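PDB 3TRC: phosphoenolpyruvate-protein phosphotransferase from Coxiella burnetii, which probably transfers the phosphoryl group of phosphoenolpyruvate to a histidine of a partner protein and is represented here by its GAF domain. Local coordinates for residues 4-7 / 8-11; 27-30 / 31-35; 58-61 / 62-65; 138-141 / 142-146. One frame throughout, in Å; residues are numbered along the deposited sequence. Where two conformers were deposited one is given.

Contact 1: residues 4-7 / 8-11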
loop_
_atom_site.group_PDB
_atom_site.type_symbol
_atom_site.label_atom_id
_atom_site.label_comp_id
_atom_site.label_asym_id
_atom_site.label_seq_id
_atom_site.Cartn_x
_atom_site.Cartn_y
_atom_site.Cartn_z
HETATM N N MSE A 4 9.679 6.402 -9.982
HETATM C CA MSE A 4 8.816 5.562 -10.811
HETATM C C MSE A 4 9.038 4.077 -10.510
HETATM O O MSE A 4 8.086 3.307 -10.414
HETATM C CB MSE A 4 9.018 5.849 -12.304
HETATM C CG MSE A 4 8.119 5.025 -13.209
HETATM SE SE MSE A 4 6.239 5.585 -13.182
HETATM C CE MSE A 4 6.379 7.160 -14.321
ATOM N N ASN A 5 10.297 3.678 -10.349
ATOM C CA ASN A 5 10.599 2.304 -9.947
ATOM C C ASN A 5 9.974 1.960 -8.603
ATOM O O ASN A 5 9.315 0.934 -8.460
ATOM C CB ASN A 5 12.107 2.079 -9.864
ATOM C CG ASN A 5 12.745 1.929 -11.220
ATOM O OD1 ASN A 5 13.493 2.796 -11.660
ATOM N ND2 ASN A 5 12.461 0.818 -11.889
HETATM N N MSE A 6 10.190 2.824 -7.617
HETATM C CA MSE A 6 9.624 2.615 -6.289
HETATM C C MSE A 6 8.134 2.330 -6.387
HETATM O O MSE A 6 7.608 1.435 -5.733
HETATM C CB MSE A 6 9.860 3.844 -5.408
HETATM C CG MSE A 6 11.313 4.145 -5.155
HETATM SE SE MSE A 6 12.165 2.675 -4.218
HETATM C CE MSE A 6 13.251 1.978 -5.647
ATOM N N LEU A 7 7.453 3.108 -7.216
ATOM C CA LEU A 7 6.021 2.977 -7.380
ATOM C C LEU A 7 5.624 1.582 -7.872
ATOM O O LEU A 7 4.691 0.973 -7.359
ATOM C CB LEU A 7 5.546 4.046 -8.359
ATOM C CG LEU A 7 4.087 4.450 -8.363
ATOM C CD1 LEU A 7 3.571 4.728 -6.948
ATOM C CD2 LEU A 7 3.962 5.676 -9.248
ATOM N N LYS A 8 6.351 1.069 -8.857
ATOM C CA LYS A 8 6.050 -0.245 -9.407
ATOM C C LYS A 8 6.498 -1.378 -8.484
ATOM O O LYS A 8 5.892 -2.450 -8.462
ATOM C CB LYS A 8 6.682 -0.399 -10.786
ATOM C CG LYS A 8 6.151 0.586 -11.805
ATOM C CD LYS A 8 6.810 0.365 -13.144
ATOM C CE LYS A 8 6.289 1.338 -14.184
ATOM N NZ LYS A 8 7.237 1.440 -15.325
ATOM N N ILE A 9 7.565 -1.142 -7.730
ATOM C CA ILE A 9 8.006 -2.109 -6.734
ATOM C C ILE A 9 6.938 -2.229 -5.662
ATOM O O ILE A 9 6.597 -3.329 -5.233
ATOM C CB ILE A 9 9.329 -1.685 -6.080
ATOM C CG1 ILE A 9 10.449 -1.716 -7.116
ATOM C CG2 ILE A 9 9.658 -2.588 -4.879
ATOM C CD1 ILE A 9 11.686 -0.957 -6.704
ATOM N N LEU A 10 6.415 -1.083 -5.241
ATOM C CA LEU A 10 5.340 -1.042 -4.263
ATOM C C LEU A 10 4.166 -1.847 -4.786
ATOM O O LEU A 10 3.540 -2.612 -4.058
ATOM C CB LEU A 10 4.898 0.397 -4.017
ATOM C CG LEU A 10 5.234 1.034 -2.677
ATOM C CD1 LEU A 10 4.403 2.295 -2.495
ATOM C CD2 LEU A 10 4.981 0.047 -1.537
ATOM N N ARG A 11 3.869 -1.665 -6.067
ATOM C CA ARG A 11 2.766 -2.371 -6.695
ATOM C C ARG A 11 2.944 -3.882 -6.555
ATOM O O ARG A 11 2.032 -4.585 -6.126
ATOM C CB ARG A 11 2.676 -1.975 -8.169
ATOM C CG ARG A 11 1.421 -2.433 -8.883
ATOM C CD ARG A 11 1.547 -2.151 -10.372
ATOM N NE ARG A 11 2.713 -2.817 -10.949
ATOM C CZ ARG A 11 3.333 -2.420 -12.056
ATOM N NH1 ARG A 11 2.904 -1.350 -12.710
ATOM N NH2 ARG A 11 4.388 -3.088 -12.507
#
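Met4 O accepts the N-H of Lys8 across one turn of the N-terminal α-helix 3-19, and three further i to i+4 bonds follow, so each carbonyl of residues 4-7 is paired with an amide of residues 8-11. The grip is uneven. Ile9 N comes within 2.8 Å of Asn5 O and arrives nearly in line with the carbonyl bond, and Leu10 N is just as near Met6 O. The outer two are longer: 3.2 Å from Lys8 N to Met4 O, and 3.1 Å from Arg11 N to Leu7 O, the latter bent to 148° at the hydrogen. Carbon also crowds the acceptors. Ile9 CG1, turned beside its own backbone N (chi1 -66°), is carried back over the preceding turn to 3.2 Å from Asn5 O. The extended Lys8 chain passes Met4 O with CG at 3.6 Å and ends in a salt bridge from NZ to Glu142 of the second subunit, where its charge is answered. Lys8 CB lies over one face of the Arg11 guanidinium, toward its rim. Leu10 packs on Leu10 of the second subunit, placing this turn in the dimer interface, while Met6 and Ile9 also lean on Phe147 of helix 142-164. Met6, present as selenomethionine, runs alongside Ile9 with its bent chain, and Met6 CE presses on Ile9 CD1 at a tight 3.5 Å.

Contact 2: residues 27-30 / 31-35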
loop_
_atom_site.group_PDB
_atom_site.type_symbol
_atom_site.label_atom_id
_atom_site.label_comp_id
_atom_site.label_asym_id
_atom_site.label_seq_id
_atom_site.Cartn_x
_atom_site.Cartn_y
_atom_site.Cartn_z
ATOM N N LEU A 27 6.421 -11.103 6.258
ATOM C CA LEU A 27 7.604 -10.433 6.779
ATOM C C LEU A 27 8.852 -10.914 6.052
ATOM O O LEU A 27 9.720 -10.120 5.693
ATOM C CB LEU A 27 7.745 -10.690 8.283
ATOM C CG LEU A 27 6.550 -10.265 9.142
ATOM C CD1 LEU A 27 6.848 -10.478 10.623
ATOM C CD2 LEU A 27 6.185 -8.821 8.864
ATOM N N LYS A 28 8.939 -12.220 5.831
ATOM C CA LYS A 28 10.131 -12.784 5.208
ATOM C C LYS A 28 10.233 -12.334 3.756
ATOM O O LYS A 28 11.325 -12.106 3.236
ATOM C CB LYS A 28 10.136 -14.308 5.328
ATOM C CG LYS A 28 10.121 -14.773 6.776
ATOM C CD LYS A 28 10.663 -16.178 6.948
ATOM C CE LYS A 28 10.838 -16.484 8.430
ATOM N NZ LYS A 28 11.424 -15.317 9.163
ATOM N N LEU A 29 9.079 -12.189 3.117
ATOM C CA LEU A 29 9.000 -11.746 1.733
ATOM C C LEU A 29 9.510 -10.317 1.621
ATOM O O LEU A 29 10.298 -9.982 0.731
ATOM C CB LEU A 29 7.541 -11.837 1.281
ATOM C CG LEU A 29 7.003 -11.290 -0.035
ATOM C CD1 LEU A 29 5.588 -11.821 -0.217
ATOM C CD2 LEU A 29 7.010 -9.772 -0.061
ATOM N N VAL A 30 9.065 -9.477 2.548
ATOM C CA VAL A 30 9.430 -8.068 2.555
ATOM C C VAL A 30 10.938 -7.824 2.704
ATOM O O VAL A 30 11.517 -7.060 1.937
ATOM C CB VAL A 30 8.623 -7.300 3.621
ATOM C CG1 VAL A 30 9.171 -5.896 3.806
ATOM C CG2 VAL A 30 7.144 -7.269 3.227
ATOM N N VAL A 31 11.593 -8.475 3.667
ATOM C CA VAL A 31 13.015 -8.210 3.862
ATOM C C VAL A 31 13.843 -8.634 2.643
ATOM O O VAL A 31 14.823 -7.976 2.280
ATOM C CB VAL A 31 13.560 -8.837 5.175
ATOM C CG1 VAL A 31 12.787 -8.299 6.368
ATOM C CG2 VAL A 31 13.499 -10.361 5.135
ATOM N N VAL A 32 13.425 -9.714 1.992
ATOM C CA VAL A 32 14.125 -10.189 0.806
ATOM C C VAL A 32 13.894 -9.229 -0.359
ATOM O O VAL A 32 14.837 -8.831 -1.045
ATOM C CB VAL A 32 13.671 -11.608 0.401
ATOM C CG1 VAL A 32 14.206 -11.962 -0.984
ATOM C CG2 VAL A 32 14.142 -12.630 1.425
ATOM N N ARG A 33 12.634 -8.858 -0.567
ATOM C CA ARG A 33 12.259 -8.004 -1.692
ATOM C C ARG A 33 12.900 -6.631 -1.597
ATOM O O ARG A 33 13.373 -6.089 -2.596
ATOM C CB ARG A 33 10.732 -7.868 -1.791
ATOM C CG ARG A 33 10.021 -9.125 -2.251
ATOM C CD ARG A 33 10.508 -9.578 -3.618
ATOM N NE ARG A 33 9.730 -10.704 -4.123
ATOM C CZ ARG A 33 10.223 -11.667 -4.897
ATOM N NH1 ARG A 33 11.499 -11.645 -5.253
ATOM N NH2 ARG A 33 9.439 -12.653 -5.314
ATOM N N LEU A 34 12.899 -6.051 -0.399
ATOM C CA LEU A 34 13.522 -4.747 -0.203
ATOM C C LEU A 34 14.982 -4.782 -0.618
ATOM O O LEU A 34 15.451 -3.913 -1.350
ATOM C CB LEU A 34 13.396 -4.275 1.250
ATOM C CG LEU A 34 12.074 -3.604 1.610
ATOM C CD1 LEU A 34 12.112 -3.002 3.005
ATOM C CD2 LEU A 34 11.770 -2.544 0.598
ATOM N N CYS A 35 15.705 -5.795 -0.151
ATOM C CA CYS A 35 17.121 -5.902 -0.483
ATOM C C CYS A 35 17.339 -6.053 -1.983
ATOM O O CYS A 35 18.262 -5.470 -2.544
ATOM C CB CYS A 35 17.770 -7.057 0.276
ATOM S SG CYS A 35 18.052 -6.648 2.001
#
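Successive turns of the α-helix 23-37 meet here, bringing Leu29 over Arg33 and Val30 over Leu34. The first pair cross at a slant: Leu29 CD2 rests 3.8 Å from Arg33 CG, touching the aliphatic base of the arginine and not its charged end. Arg33 CG lies beside the backbone N (chi1 -71°), which tucks it 3.1 Å from Leu29 O, the same oxygen that accepts Arg33 N at 2.9 Å. Beyond CG the chain bends at chi2, and the guanidinium is shared between Glu36, through NH1, and Glu16 of helix 3-19, through NE, so two carboxylates fix its direction. On the buried flank the contact is apolar, Val30 CG1 facing Leu34 CD1 at 4.2 Å, while Leu34 N bonds nearly straight (169°) to Val30 O. Within the GAF domain this helix packs on the antiparallel sheet and on its companion helices: Val30 and Leu34 face Leu151 of helix 142-164, whereas Leu27 and Val31 lie on Leu45 and Cys43 of strand 42-49. Val31 straddles two carbonyls of the turn before, with CG1 3.6 Å from Leu27 O and CG2 3.4 Å from Lys28 O. Val32 CG2 also approaches Lys28 O, whose bond from Val32 N is weak and long; the bond from Val31 N to Leu27 O is firmer, at 3.2 Å. At the end of the segment Cys35 turns to strand 42-49, where it forms a disulfide with Cys43.

Contact 3: residues 58-61 / 62-65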
loop_
_atom_site.group_PDB
_atom_site.type_symbol
_atom_site.label_atom_id
_atom_site.label_comp_id
_atom_site.label_asym_id
_atom_site.label_seq_id
_atom_site.Cartn_x
_atom_site.Cartn_y
_atom_site.Cartn_z
HETATM N N MSE A 58 12.250 -10.627 13.885
HETATM C CA MSE A 58 11.258 -11.575 13.367
HETATM C C MSE A 58 11.462 -11.963 11.899
HETATM O O MSE A 58 10.860 -12.921 11.410
HETATM C CB MSE A 58 9.835 -11.060 13.629
HETATM C CG MSE A 58 9.440 -11.070 15.115
HETATM SE SE MSE A 58 9.527 -12.837 15.953
HETATM C CE MSE A 58 7.988 -13.630 15.065
ATOM N N ALA A 59 12.331 -11.231 11.208
ATOM C CA ALA A 59 12.699 -11.556 9.835
ATOM C C ALA A 59 13.959 -10.796 9.466
ATOM O O ALA A 59 14.152 -9.661 9.896
ATOM C CB ALA A 59 11.569 -11.190 8.878
ATOM N N THR A 60 14.824 -11.422 8.677
ATOM C CA THR A 60 16.013 -10.729 8.215
ATOM C C THR A 60 16.503 -11.285 6.891
ATOM O O THR A 60 16.346 -12.471 6.586
ATOM C CB THR A 60 17.168 -10.775 9.249
ATOM O OG1 THR A 60 18.208 -9.874 8.845
ATOM C CG2 THR A 60 17.749 -12.190 9.367
ATOM N N GLN A 61 17.063 -10.388 6.092
ATOM C CA GLN A 61 17.862 -10.766 4.945
ATOM C C GLN A 61 19.199 -10.064 5.130
ATOM O O GLN A 61 19.256 -8.841 5.261
ATOM C CB GLN A 61 17.179 -10.323 3.655
ATOM C CG GLN A 61 18.047 -10.427 2.417
ATOM C CD GLN A 61 18.458 -11.850 2.104
ATOM O OE1 GLN A 61 17.759 -12.808 2.446
ATOM N NE2 GLN A 61 19.608 -11.998 1.455
ATOM N N GLY A 62 20.275 -10.839 5.190
ATOM C CA GLY A 62 21.594 -10.254 5.337
ATOM C C GLY A 62 22.245 -10.596 6.662
ATOM O O GLY A 62 23.467 -10.667 6.750
ATOM N N LEU A 63 21.428 -10.804 7.690
ATOM C CA LEU A 63 21.920 -11.139 9.019
ATOM C C LEU A 63 21.858 -12.644 9.271
ATOM O O LEU A 63 21.172 -13.378 8.564
ATOM C CB LEU A 63 21.107 -10.413 10.097
ATOM C CG LEU A 63 21.578 -9.033 10.570
ATOM C CD1 LEU A 63 22.044 -8.165 9.412
ATOM C CD2 LEU A 63 20.488 -8.342 11.384
ATOM N N ASN A 64 22.582 -13.090 10.292
ATOM C CA ASN A 64 22.563 -14.481 10.743
ATOM C C ASN A 64 21.123 -14.976 10.922
ATOM O O ASN A 64 20.393 -14.469 11.772
ATOM C CB ASN A 64 23.351 -14.537 12.062
ATOM C CG ASN A 64 23.330 -15.896 12.734
ATOM O OD1 ASN A 64 22.736 -16.862 12.249
ATOM N ND2 ASN A 64 24.000 -15.973 13.886
ATOM N N SER A 65 20.707 -15.950 10.116
ATOM C CA SER A 65 19.302 -16.368 10.116
ATOM C C SER A 65 18.849 -16.968 11.447
ATOM O O SER A 65 17.657 -16.950 11.779
ATOM C CB SER A 65 19.015 -17.346 8.968
ATOM O OG SER A 65 19.592 -18.621 9.213
#
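Thr60, next to last in strand 54-61, just before its exit loop, points its side chain at Leu63, and the two cross at about a right angle. From CB outward, each Thr60 atom finds the leucine: CB lies 4.0 Å from Leu63 CB, and the hydroxyl branch comes closer, OG1 standing 3.2 Å from Leu63 CB. OG1 sits opposite the backbone N (chi1 -169°), and its hydrogen bond is made with Ser44 OG on the adjacent strand 42-49, supplemented by a weak one with Cys43 O. The methyl branch, CG2, wedged between backbone N and carbonyl carbon, reaches along the loop to 3.7 Å from Leu63 O. No hydrogen bond spans residues 58-61 and 62-65; the two meet by van der Waals contact, and the loop is tied from outside, Asn64 N to Glu109 and Asn64 OD1 to Lys66 N. Gly62 makes the reversal at phi 114°, where any CB would be jammed against Gln61 O, which calls for glycine. The Gln61 chain, bent at chi2, curls round to the amide side of the glycine, with CG 3.6 Å from Gly62 N. Before the turn, Met58 and Ala59 both face Leu45 in a classic beta bulge. Strand 54-61 lies between strands 42-49 and 72-74. Ala59 and Gln61 are covered by helix 23-37, while Leu63 rests on Ala42 and Ser44 of strand 42-49 and on Tyr112 of a loop.

Contact 4: residues 138-141 / 142-146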
loop_
_atom_site.group_PDB
_atom_site.type_symbol
_atom_site.label_atom_id
_atom_site.label_comp_id
_atom_site.label_asym_id
_atom_site.label_seq_id
_atom_site.Cartn_x
_atom_site.Cartn_y
_atom_site.Cartn_z
ATOM N N HIS A 138 26.115 5.840 2.376
ATOM C CA HIS A 138 25.154 6.730 1.741
ATOM C C HIS A 138 23.871 6.668 2.525
ATOM O O HIS A 138 23.430 5.584 2.905
ATOM C CB HIS A 138 24.825 6.248 0.327
ATOM C CG HIS A 138 25.962 6.353 -0.635
ATOM N ND1 HIS A 138 25.860 5.949 -1.950
ATOM C CD2 HIS A 138 27.225 6.814 -0.478
ATOM C CE1 HIS A 138 27.013 6.157 -2.560
ATOM N NE2 HIS A 138 27.859 6.676 -1.689
ATOM N N HIS A 139 23.237 7.807 2.745
ATOM C CA HIS A 139 21.891 7.751 3.282
ATOM C C HIS A 139 20.940 7.269 2.185
ATOM O O HIS A 139 21.351 7.048 1.044
ATOM C CB HIS A 139 21.457 9.100 3.851
ATOM C CG HIS A 139 21.213 10.148 2.814
ATOM N ND1 HIS A 139 22.213 10.963 2.328
ATOM C CD2 HIS A 139 20.078 10.523 2.178
ATOM C CE1 HIS A 139 21.704 11.793 1.435
ATOM N NE2 HIS A 139 20.412 11.546 1.325
ATOM N N PHE A 140 19.677 7.079 2.544
ATOM C CA PHE A 140 18.680 6.620 1.587
ATOM C C PHE A 140 17.935 7.798 0.975
ATOM O O PHE A 140 17.531 8.724 1.677
ATOM C CB PHE A 140 17.723 5.616 2.244
ATOM C CG PHE A 140 18.370 4.291 2.551
ATOM C CD1 PHE A 140 18.170 3.198 1.723
ATOM C CD2 PHE A 140 19.207 4.152 3.652
ATOM C CE1 PHE A 140 18.780 1.983 1.991
ATOM C CE2 PHE A 140 19.812 2.942 3.932
ATOM C CZ PHE A 140 19.601 1.857 3.099
ATOM N N ALA A 141 17.773 7.764 -0.345
ATOM C CA ALA A 141 17.196 8.893 -1.051
ATOM C C ALA A 141 15.713 9.057 -0.729
ATOM O O ALA A 141 15.082 8.163 -0.169
ATOM C CB ALA A 141 17.408 8.736 -2.550
ATOM N N GLU A 142 15.169 10.214 -1.087
ATOM C CA GLU A 142 13.792 10.559 -0.740
ATOM C C GLU A 142 12.762 9.515 -1.161
ATOM O O GLU A 142 11.866 9.183 -0.385
ATOM C CB GLU A 142 13.429 11.917 -1.342
ATOM C CG GLU A 142 12.056 12.424 -0.957
ATOM C CD GLU A 142 11.764 13.792 -1.549
ATOM O OE1 GLU A 142 12.458 14.195 -2.507
ATOM O OE2 GLU A 142 10.845 14.469 -1.049
ATOM N N GLU A 143 12.876 9.011 -2.389
ATOM C CA GLU A 143 11.916 8.022 -2.869
ATOM C C GLU A 143 12.079 6.686 -2.145
ATOM O O GLU A 143 11.115 5.936 -1.991
ATOM C CB GLU A 143 12.010 7.828 -4.387
ATOM C CG GLU A 143 13.319 7.194 -4.885
ATOM C CD GLU A 143 14.430 8.206 -5.141
ATOM O OE1 GLU A 143 14.404 9.320 -4.571
ATOM O OE2 GLU A 143 15.342 7.884 -5.931
ATOM N N GLU A 144 13.298 6.400 -1.695
ATOM C CA GLU A 144 13.550 5.175 -0.957
ATOM C C GLU A 144 12.863 5.247 0.396
ATOM O O GLU A 144 12.227 4.296 0.829
ATOM C CB GLU A 144 15.046 4.964 -0.752
ATOM C CG GLU A 144 15.842 4.822 -2.039
ATOM C CD GLU A 144 17.269 4.387 -1.755
ATOM O OE1 GLU A 144 17.477 3.166 -1.594
ATOM O OE2 GLU A 144 18.162 5.261 -1.673
ATOM N N GLU A 145 13.007 6.381 1.068
ATOM C CA GLU A 145 12.380 6.545 2.368
ATOM C C GLU A 145 10.854 6.518 2.236
ATOM O O GLU A 145 10.183 5.829 2.993
ATOM C CB GLU A 145 12.857 7.822 3.066
ATOM C CG GLU A 145 12.281 7.976 4.465
ATOM C CD GLU A 145 12.818 9.182 5.209
ATOM O OE1 GLU A 145 13.967 9.592 4.947
ATOM O OE2 GLU A 145 12.082 9.711 6.070
ATOM N N ALA A 146 10.315 7.245 1.258
ATOM C CA ALA A 146 8.870 7.280 1.041
ATOM C C ALA A 146 8.318 5.884 0.752
ATOM O O ALA A 146 7.264 5.491 1.263
ATOM C CB ALA A 146 8.528 8.242 -0.093
HETATM O O HOH W 1 20.960 5.099 -0.916
#
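Glu144 reaches back from the first turn of helix 142-164 to the chain that leads into it, setting one carboxylate oxygen on the Ala141 amide and the other beside Phe140. Its chain leaves with CG beside the backbone N (chi1 -61°) and then runs extended, crossing the phenylalanine at about a right angle. Glu144 OE1 comes to the edge of the ring, near its plane, 3.4 Å from Phe140 CD1, with ring and carboxylate planes 49° apart. Glu144 OE2 accepts the amide of Ala141, the N-cap residue, at 2.9 Å; the hydrogen bond is nearly straight, but the donor meets the anti side of the oxygen and stands 34° out of the carboxylate plane. This is the side-chain-to-N-cap half of a capping box; alanine at the cap has no polar side chain to return the other half. A water donates to Glu144 OE2 at 2.9 Å and to His139 O, tying the carboxylate to the loop a second time. The start of the helix would tend to favour a charged carboxylate here. Ala141 O opens the helical pattern, accepting Glu145 N at 3.0 Å and, weakly, Glu144 N. Ala141 CB is also met by Glu143 OE1, at 3.7 Å, while OE2 of that glutamate accepts Asn2 N. Phe140 packs on Ile132 and Gln134 of strand 125-134, Glu143 touches Ala3 of helix 3-19, and Ala146 faces Leu7 of the second subunit.

Contacts 1, 2 and 4 all lie in or at the start of helices, whereas contact 3 is a strand-to-loop turn at the surface. Contact 2 lies nearest the centre of the chain, its centre about 9 Å from the centre of the chain, and packs on both sheet and helices; contact 1, its centre about 18 Å from that of the chain, belongs to the subunit interface that contact 4 also reaches. Regular backbone bonds dominate 1 and 2, in 4 a side-chain carboxylate takes the amide of the N-cap residue, and 3 has no hydrogen bond across its segments. Contacts 1 and 4 touch where helix 3-19 meets helix 142-164. Contacts 2 and 3 touch where helix 23-37 covers strand 54-61.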